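Local coordinates for putative branched chain amino acid ABC transporter, periplasmic amino acid-binding protein (Brucella ovis, PDB 4XFK) that probably binds leucine, isoleucine, valine, threonine and alanine in the periplasm as a component of an amino-acid ABC transport system, at residues A[137-143]-A[384-388]; A[225-230]-A[249-255]; A[263-269]-A[352-358]. The protein carries 1 engineered substitution. All blocks are in the same frame, centred on the assembly; numbering follows the deposited sequence.

In the fold
Contact 1 joins the N-terminal turn of helix 138-152 to the chain that emerges from helix 382-385, and along the sequence it encloses both other contacts. Contact 2 closes first, pairing helix 223-235 with helix 251-255; contact 3 opens directly afterwards, where strand 263-266 meets strand 350-360 in the mixed sheet. The centres of contacts 1 and 3 lie about 12 Å apart and the two touch, the engineered R141 reaching S265. Contact 2 stands about 19 Å from contact 3 and about 25 Å from contact 1, centre to centre, touching neither. All lie in the lobe built on the mixed sheet, contact 1 where the chain arrives from the parallel sheet.

Contact 1: A[137-143]-A[384-388]; sequences NAAIRFK and ESIDP. Engineered in segment 137-143: R141 (natural residue His).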
# COMPACT_ATOMS: atom_id res chain seq x y z
N ASN A 137 -1.15 1.49 -6.45
CA ASN A 137 -0.69 0.34 -7.21
C ASN A 137 0.60 0.76 -7.93
O ASN A 137 1.02 1.92 -7.82
CB ASN A 137 -1.77 -0.16 -8.17
CG ASN A 137 -2.19 0.89 -9.17
OD1 ASN A 137 -1.35 1.52 -9.82
ND2 ASN A 137 -3.50 1.11 -9.30
N ALA A 138 1.23 -0.17 -8.65
CA ALA A 138 2.52 0.13 -9.26
C ALA A 138 2.48 1.35 -10.18
O ALA A 138 3.42 2.14 -10.21
CB ALA A 138 3.02 -1.08 -10.04
N ALA A 139 1.38 1.49 -10.91
CA ALA A 139 1.26 2.60 -11.85
C ALA A 139 1.18 3.94 -11.13
O ALA A 139 1.85 4.90 -11.48
CB ALA A 139 0.05 2.40 -12.77
N ILE A 140 0.35 3.99 -10.09
CA ILE A 140 0.21 5.22 -9.32
C ILE A 140 1.53 5.58 -8.63
O ILE A 140 1.97 6.73 -8.68
CB ILE A 140 -0.92 5.09 -8.27
CG1 ILE A 140 -2.28 4.86 -8.97
CG2 ILE A 140 -0.95 6.31 -7.36
CD1 ILE A 140 -3.41 4.50 -8.01
N ARG A 141 2.16 4.60 -7.98
CA ARG A 141 3.42 4.84 -7.29
C ARG A 141 4.47 5.45 -8.22
O ARG A 141 5.11 6.46 -7.89
CB ARG A 141 4.00 3.54 -6.71
CG ARG A 141 3.25 2.95 -5.52
CD ARG A 141 3.40 3.74 -4.24
NE ARG A 141 2.86 2.95 -3.14
CZ ARG A 141 2.84 3.35 -1.87
NH1 ARG A 141 3.34 4.52 -1.52
NH2 ARG A 141 2.30 2.56 -0.94
N PHE A 142 4.67 4.82 -9.37
CA PHE A 142 5.85 5.15 -10.17
C PHE A 142 5.66 6.28 -11.16
O PHE A 142 6.61 6.99 -11.47
CB PHE A 142 6.58 3.90 -10.66
CG PHE A 142 7.28 3.22 -9.54
CD1 PHE A 142 8.56 3.62 -9.18
CD2 PHE A 142 6.61 2.30 -8.74
CE1 PHE A 142 9.19 3.06 -8.08
CE2 PHE A 142 7.24 1.74 -7.63
CZ PHE A 142 8.52 2.13 -7.29
N LYS A 143 4.43 6.52 -11.60
CA LYS A 143 4.12 7.73 -12.33
C LYS A 143 4.31 8.93 -11.41
O LYS A 143 5.00 9.90 -11.76
CB LYS A 143 2.67 7.71 -12.81
CG LYS A 143 2.18 9.08 -13.26
CD LYS A 143 0.66 9.12 -13.46
CE LYS A 143 -0.10 9.19 -12.13
NZ LYS A 143 -0.44 7.85 -11.57
N GLU A 384 -5.23 13.54 -10.49
CA GLU A 384 -3.88 13.47 -11.03
C GLU A 384 -3.18 12.16 -10.71
O GLU A 384 -2.29 11.74 -11.45
CB GLU A 384 -3.05 14.66 -10.52
CG GLU A 384 -3.45 16.01 -11.13
CD GLU A 384 -2.75 17.19 -10.46
OE1 GLU A 384 -2.37 17.06 -9.28
OE2 GLU A 384 -2.60 18.25 -11.10
N SER A 385 -3.59 11.50 -9.63
CA SER A 385 -2.88 10.33 -9.13
C SER A 385 -3.39 8.99 -9.66
O SER A 385 -2.60 8.10 -9.98
CB SER A 385 -2.90 10.30 -7.59
OG SER A 385 -2.26 11.43 -7.04
N ILE A 386 -4.70 8.83 -9.71
CA ILE A 386 -5.26 7.53 -10.06
C ILE A 386 -4.89 7.13 -11.50
O ILE A 386 -4.86 7.97 -12.40
CB ILE A 386 -6.80 7.49 -9.84
CG1 ILE A 386 -7.29 6.04 -9.84
CG2 ILE A 386 -7.56 8.38 -10.86
CD1 ILE A 386 -8.72 5.88 -9.39
N ASP A 387 -4.56 5.86 -11.69
CA ASP A 387 -4.16 5.37 -13.01
C ASP A 387 -5.40 5.15 -13.86
O ASP A 387 -6.50 5.03 -13.33
CB ASP A 387 -3.32 4.08 -12.88
CG ASP A 387 -4.02 2.97 -12.10
OD1 ASP A 387 -4.58 3.23 -11.02
OD2 ASP A 387 -3.98 1.81 -12.57
N PRO A 388 -5.24 5.10 -15.19
CA PRO A 388 -6.40 4.83 -16.04
C PRO A 388 -6.92 3.43 -15.78
O PRO A 388 -6.17 2.56 -15.35
CB PRO A 388 -5.82 4.91 -17.46
CG PRO A 388 -4.56 5.69 -17.33
CD PRO A 388 -4.02 5.40 -15.97
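N137 and D387 approach from opposite directions at a helix N-cap, in the lobe of this periplasmic binding protein built on the mixed sheet. N137 stands just before helix 138-152, and its amide works in two directions. OD1 turns back to accept from the backbone N of I140 at 3.0 Å, the capping bond, while ND2 points out to D387 OD1 at 2.9 Å with a nearly straight N-H (174°). The acceptor lies in the amide plane of N137, yet the carboxylate is turned 75° against that plane, and the donor comes down on OD1 from above. With CG of D387 between the backbone N and the carbonyl carbon, chi1 56° turns the carboxylate toward the helix start, where the positive end of the helix dipole would probably favour a negative charge. Q349 offers ND2 of N137 a second, weak bond.

Next to the polar pair, the methyl of A139 abuts D387 CB at 3.8 Å. I140 crosses D387 at about a right angle; its CD1 lies beside OD1 at 3.5 Å, and its CG1 rests against S385 O at 3.4 Å, so the isoleucine fills the angle between carboxylate and backbone. S385 turns its own hydroxyl elsewhere, to the carbonyl of T381, and packs with I140 against M354 of the sheet. One turn further along the helix, K143 bends at its last two torsions; its second conformer may not keep the bond, but in the one described K143 NZ donates to S385 O at 2.7 Å, tilted from the carbonyl plane.

Contact 2: A[225-230]-A[249-255]; sequences LLLLMK and PGNIGNA
L226 drives its CD2 methyl against N251 at the tight end of this helix pair. CD2 of L226 comes within 3.2 Å of N251 OD1 and 3.4 Å of G250 C, at the N-cap residue, whose bare CA permits the approach. The side chain of N251 crosses both L225 and L226 at about a right angle. Its OD1 rests over the backbone of the opposing turn, while L225 brings CD2 to 3.8 Å from its ND2. That nitrogen donates to the carbonyl of L246, which helps to set the orientation of the amide. Further along, M229, in one of two conformers, brings CE to 4.0 Å from A255 CB.

The other edge is looser and faces solvent. Here N254 ND2 donates to L226 O at 3.0 Å and 174°. The carbonyl lies in the amide plane of N254, yet the donor stands 60° out of the plane of that carbonyl, on the face opposite to K230 N, so two N-H groups grip the oxygen. K230 contributes the start of its chain, CB lying 4.0 Å from N254 ND2, before the rest leads away.

The axes of 225-230 and 251-255 run nearly parallel, 19° apart and 8.1 Å at their closest. Helix 223-235 links parallel strands 215-218 and 240-243 in a beta-alpha-beta crossover, and helix 251-255 comes between strands 240-243 and 263-266; L228 and M229 pack on F241.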
# COMPACT_ATOMS: atom_id res chain seq x y z
N LEU A 225 14.96 -3.71 0.52
CA LEU A 225 15.31 -2.29 0.51
C LEU A 225 16.27 -1.93 1.65
O LEU A 225 17.23 -1.21 1.43
CB LEU A 225 14.09 -1.36 0.49
CG LEU A 225 14.38 0.13 0.26
CD1 LEU A 225 15.25 0.34 -0.98
CD2 LEU A 225 13.09 0.91 0.13
N LEU A 226 16.04 -2.45 2.86
CA LEU A 226 16.90 -2.15 4.00
C LEU A 226 18.37 -2.46 3.71
O LEU A 226 19.26 -1.64 3.97
CB LEU A 226 16.43 -2.91 5.25
CG LEU A 226 15.08 -2.52 5.85
CD1 LEU A 226 14.54 -3.61 6.78
CD2 LEU A 226 15.20 -1.20 6.60
N LEU A 227 18.63 -3.65 3.17
CA LEU A 227 20.01 -4.08 2.95
C LEU A 227 20.59 -3.47 1.68
O LEU A 227 21.80 -3.30 1.55
CB LEU A 227 20.12 -5.60 2.92
CG LEU A 227 19.73 -6.32 4.21
CD1 LEU A 227 19.90 -7.82 4.06
CD2 LEU A 227 20.51 -5.77 5.42
N LEU A 228 19.71 -3.14 0.73
CA LEU A 228 20.12 -2.42 -0.46
C LEU A 228 20.61 -1.02 -0.08
O LEU A 228 21.66 -0.56 -0.56
CB LEU A 228 18.96 -2.35 -1.46
CG LEU A 228 19.21 -1.56 -2.75
CD1 LEU A 228 20.45 -2.03 -3.50
CD2 LEU A 228 17.96 -1.63 -3.65
N MET A 229 19.86 -0.33 0.79
CA MET A 229 20.27 0.98 1.28
C MET A 229 21.59 0.91 2.03
O MET A 229 22.46 1.76 1.87
CB MET A 229 19.19 1.59 2.19
CG MET A 229 17.89 1.95 1.48
SD MET A 229 18.12 3.01 0.03
CE MET A 229 18.63 4.55 0.80
N LYS A 230 21.75 -0.12 2.86
CA LYS A 230 22.99 -0.29 3.61
C LYS A 230 24.19 -0.47 2.68
O LYS A 230 25.25 0.14 2.89
CB LYS A 230 22.87 -1.48 4.56
CG LYS A 230 24.09 -1.67 5.45
CD LYS A 230 23.84 -2.70 6.52
CE LYS A 230 25.07 -2.87 7.39
NZ LYS A 230 24.78 -3.71 8.57
N PRO A 249 10.09 1.91 8.40
CA PRO A 249 11.07 2.13 9.47
C PRO A 249 12.35 1.31 9.27
O PRO A 249 12.27 0.12 8.92
CB PRO A 249 10.32 1.67 10.72
CG PRO A 249 8.88 1.98 10.40
CD PRO A 249 8.74 1.65 8.93
N GLY A 250 13.49 1.97 9.44
CA GLY A 250 14.80 1.34 9.34
C GLY A 250 15.66 1.79 8.16
O GLY A 250 16.90 1.77 8.24
N ASN A 251 15.03 2.17 7.05
CA ASN A 251 15.78 2.51 5.84
C ASN A 251 16.67 3.74 5.96
O ASN A 251 17.79 3.75 5.44
CB ASN A 251 14.84 2.71 4.66
CG ASN A 251 14.31 1.42 4.12
OD1 ASN A 251 15.06 0.47 3.92
ND2 ASN A 251 13.02 1.39 3.85
N ILE A 252 16.18 4.79 6.61
CA ILE A 252 16.94 6.03 6.72
C ILE A 252 18.14 5.86 7.66
O ILE A 252 19.23 6.36 7.36
CB ILE A 252 16.04 7.22 7.11
CG1 ILE A 252 14.95 7.39 6.06
CG2 ILE A 252 16.87 8.50 7.27
CD1 ILE A 252 15.47 7.41 4.63
N GLY A 253 17.96 5.12 8.75
CA GLY A 253 19.08 4.77 9.59
C GLY A 253 20.14 4.02 8.80
O GLY A 253 21.33 4.32 8.89
N ASN A 254 19.72 3.05 7.99
CA ASN A 254 20.67 2.28 7.19
C ASN A 254 21.35 3.11 6.11
O ASN A 254 22.47 2.81 5.71
CB ASN A 254 19.99 1.06 6.56
CG ASN A 254 19.93 -0.12 7.49
OD1 ASN A 254 20.14 0.00 8.70
ND2 ASN A 254 19.63 -1.28 6.94
N ALA A 255 20.67 4.16 5.65
CA ALA A 255 21.24 5.06 4.64
C ALA A 255 22.49 5.76 5.15
O ALA A 255 23.37 6.09 4.36
CB ALA A 255 20.20 6.08 4.19

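Contact 3: A[263-269]-A[352-358]; sequences IVSTPFN and FPMVVQE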
# COMPACT_ATOMS: atom_id res chain seq x y z
N ILE A 263 13.97 9.67 -2.45
CA ILE A 263 12.61 10.08 -2.75
C ILE A 263 11.62 8.94 -2.57
O ILE A 263 11.92 7.78 -2.85
CB ILE A 263 12.51 10.60 -4.22
CG1 ILE A 263 13.61 11.62 -4.54
CG2 ILE A 263 11.14 11.19 -4.52
CD1 ILE A 263 13.50 12.91 -3.75
N VAL A 264 10.42 9.27 -2.10
CA VAL A 264 9.33 8.31 -2.01
C VAL A 264 8.03 9.03 -2.38
O VAL A 264 7.92 10.24 -2.17
CB VAL A 264 9.24 7.69 -0.59
CG1 VAL A 264 8.77 8.72 0.44
CG2 VAL A 264 8.36 6.43 -0.56
N SER A 265 7.08 8.31 -2.96
CA SER A 265 5.74 8.83 -3.18
C SER A 265 4.76 7.94 -2.43
O SER A 265 4.77 6.72 -2.61
CB SER A 265 5.40 8.84 -4.67
OG SER A 265 4.10 9.37 -4.85
N THR A 266 3.95 8.55 -1.56
CA THR A 266 3.02 7.80 -0.71
C THR A 266 1.71 8.58 -0.55
O THR A 266 1.64 9.74 -0.92
CB THR A 266 3.58 7.54 0.71
OG1 THR A 266 3.37 8.71 1.51
CG2 THR A 266 5.04 7.14 0.70
N PRO A 267 0.67 7.94 0.01
CA PRO A 267 -0.59 8.67 0.20
C PRO A 267 -0.59 9.68 1.35
O PRO A 267 -1.64 10.26 1.62
CB PRO A 267 -1.60 7.55 0.53
CG PRO A 267 -0.97 6.29 0.07
CD PRO A 267 0.50 6.49 0.24
N PHE A 268 0.54 9.91 2.00
CA PHE A 268 0.51 10.70 3.23
C PHE A 268 1.87 11.28 3.63
O PHE A 268 2.92 10.67 3.41
CB PHE A 268 -0.01 9.83 4.38
CG PHE A 268 0.04 10.50 5.73
CD1 PHE A 268 -0.88 11.48 6.08
CD2 PHE A 268 1.03 10.17 6.64
CE1 PHE A 268 -0.82 12.11 7.32
CE2 PHE A 268 1.09 10.79 7.89
CZ PHE A 268 0.17 11.76 8.22
N ASN A 269 1.84 12.46 4.24
CA ASN A 269 2.98 12.96 4.98
C ASN A 269 2.41 13.84 6.08
O ASN A 269 1.45 14.56 5.84
CB ASN A 269 3.93 13.73 4.06
CG ASN A 269 5.12 14.31 4.80
OD1 ASN A 269 4.99 15.30 5.51
ND2 ASN A 269 6.29 13.69 4.63
N PHE A 352 -7.35 8.93 -4.52
CA PHE A 352 -6.82 9.66 -3.38
C PHE A 352 -5.57 10.42 -3.81
O PHE A 352 -4.95 10.06 -4.81
CB PHE A 352 -6.47 8.68 -2.25
CG PHE A 352 -5.70 7.48 -2.72
CD1 PHE A 352 -4.34 7.57 -2.99
CD2 PHE A 352 -6.34 6.27 -2.93
CE1 PHE A 352 -3.63 6.50 -3.47
CE2 PHE A 352 -5.64 5.18 -3.42
CZ PHE A 352 -4.28 5.29 -3.68
N PRO A 353 -5.20 11.47 -3.07
CA PRO A 353 -3.97 12.20 -3.40
C PRO A 353 -2.69 11.41 -3.10
O PRO A 353 -2.68 10.50 -2.27
CB PRO A 353 -4.03 13.45 -2.51
CG PRO A 353 -5.37 13.45 -1.89
CD PRO A 353 -5.91 12.06 -1.93
N MET A 354 -1.61 11.79 -3.78
CA MET A 354 -0.28 11.24 -3.55
C MET A 354 0.70 12.37 -3.25
O MET A 354 0.64 13.44 -3.86
CB MET A 354 0.19 10.44 -4.77
CG MET A 354 -0.56 9.13 -4.96
SD MET A 354 -0.24 7.91 -3.65
CE MET A 354 1.41 7.39 -4.10
N VAL A 355 1.60 12.12 -2.32
CA VAL A 355 2.56 13.12 -1.89
C VAL A 355 3.96 12.61 -2.16
O VAL A 355 4.36 11.55 -1.65
CB VAL A 355 2.43 13.37 -0.38
CG1 VAL A 355 3.28 14.56 0.04
CG2 VAL A 355 0.99 13.61 -0.04
N VAL A 356 4.72 13.37 -2.94
CA VAL A 356 6.10 13.02 -3.23
C VAL A 356 7.00 13.75 -2.23
O VAL A 356 6.81 14.95 -1.98
CB VAL A 356 6.49 13.33 -4.68
CG1 VAL A 356 7.78 12.62 -5.02
CG2 VAL A 356 5.37 12.86 -5.62
N GLN A 357 7.95 13.01 -1.66
CA GLN A 357 8.69 13.44 -0.48
C GLN A 357 10.18 13.17 -0.64
O GLN A 357 10.58 12.17 -1.25
CB GLN A 357 8.19 12.67 0.74
CG GLN A 357 6.70 12.86 1.04
CD GLN A 357 6.10 11.69 1.78
OE1 GLN A 357 6.45 11.42 2.93
NE2 GLN A 357 5.18 10.98 1.12
N GLU A 358 11.00 14.05 -0.06
CA GLU A 358 12.45 13.89 -0.09
C GLU A 358 13.00 13.72 1.32
O GLU A 358 12.46 14.28 2.27
CB GLU A 358 13.10 15.11 -0.75
CG GLU A 358 12.86 16.42 -0.01
CD GLU A 358 13.49 17.61 -0.69
OE1 GLU A 358 14.73 17.68 -0.72
OE2 GLU A 358 12.74 18.47 -1.19
O HOH W 1 -3.99 10.13 0.19
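Strands 263-266 and 354-358 form the antiparallel junction of the mixed sheet, the point at which the parallel run of this lobe gives way to antiparallel strands. V264 faces Q357 and T266 faces V355 as hydrogen-bonded pairs, each joined by two backbone bonds, with Q357 N to V264 O at 2.8 Å; I263-E358 and S265-V356 are the non-hydrogen-bonded pairs.

Beyond the ladder, Q357 carries the side-chain hydrogen bonds across the strands. Its chain runs beside V264 and extends along the face shared with T266, so that both hydrogens of NE2 find acceptors in its own amide plane: T266 OG1 at 2.9 Å across the strands and V355 O at 2.9 Å within its own. V355 O is thus gripped from opposite faces, by NE2 and by T266 N. At the other end of the amide, N269 ND2 donates to Q357 OE1 at 2.8 Å and 179°. The two amides stand almost perpendicular, 86° apart, and the donor drops onto OE1 from above its carbonyl plane. T266 OG1, placed between N and the carbonyl carbon (chi1 82°), also accepts from F268 N in an ST turn, which starts the chain's departure from the sheet. A water bridges P267 O and P353 O there, donating to both.

On the opposite face, I263 CG2 meets V356 CG1 at 3.7 Å, while M354, bent twice, tucks CE against S265 OG at 3.4 Å; that hydroxyl is hydrogen-bonded to T144 OG1. Strand 240-243 flanks 263-266 on its far side and strand 373-380 flanks 350-360, where V356 lies against F377. Helix 138-152 covers the face of I263 and S265 through V145.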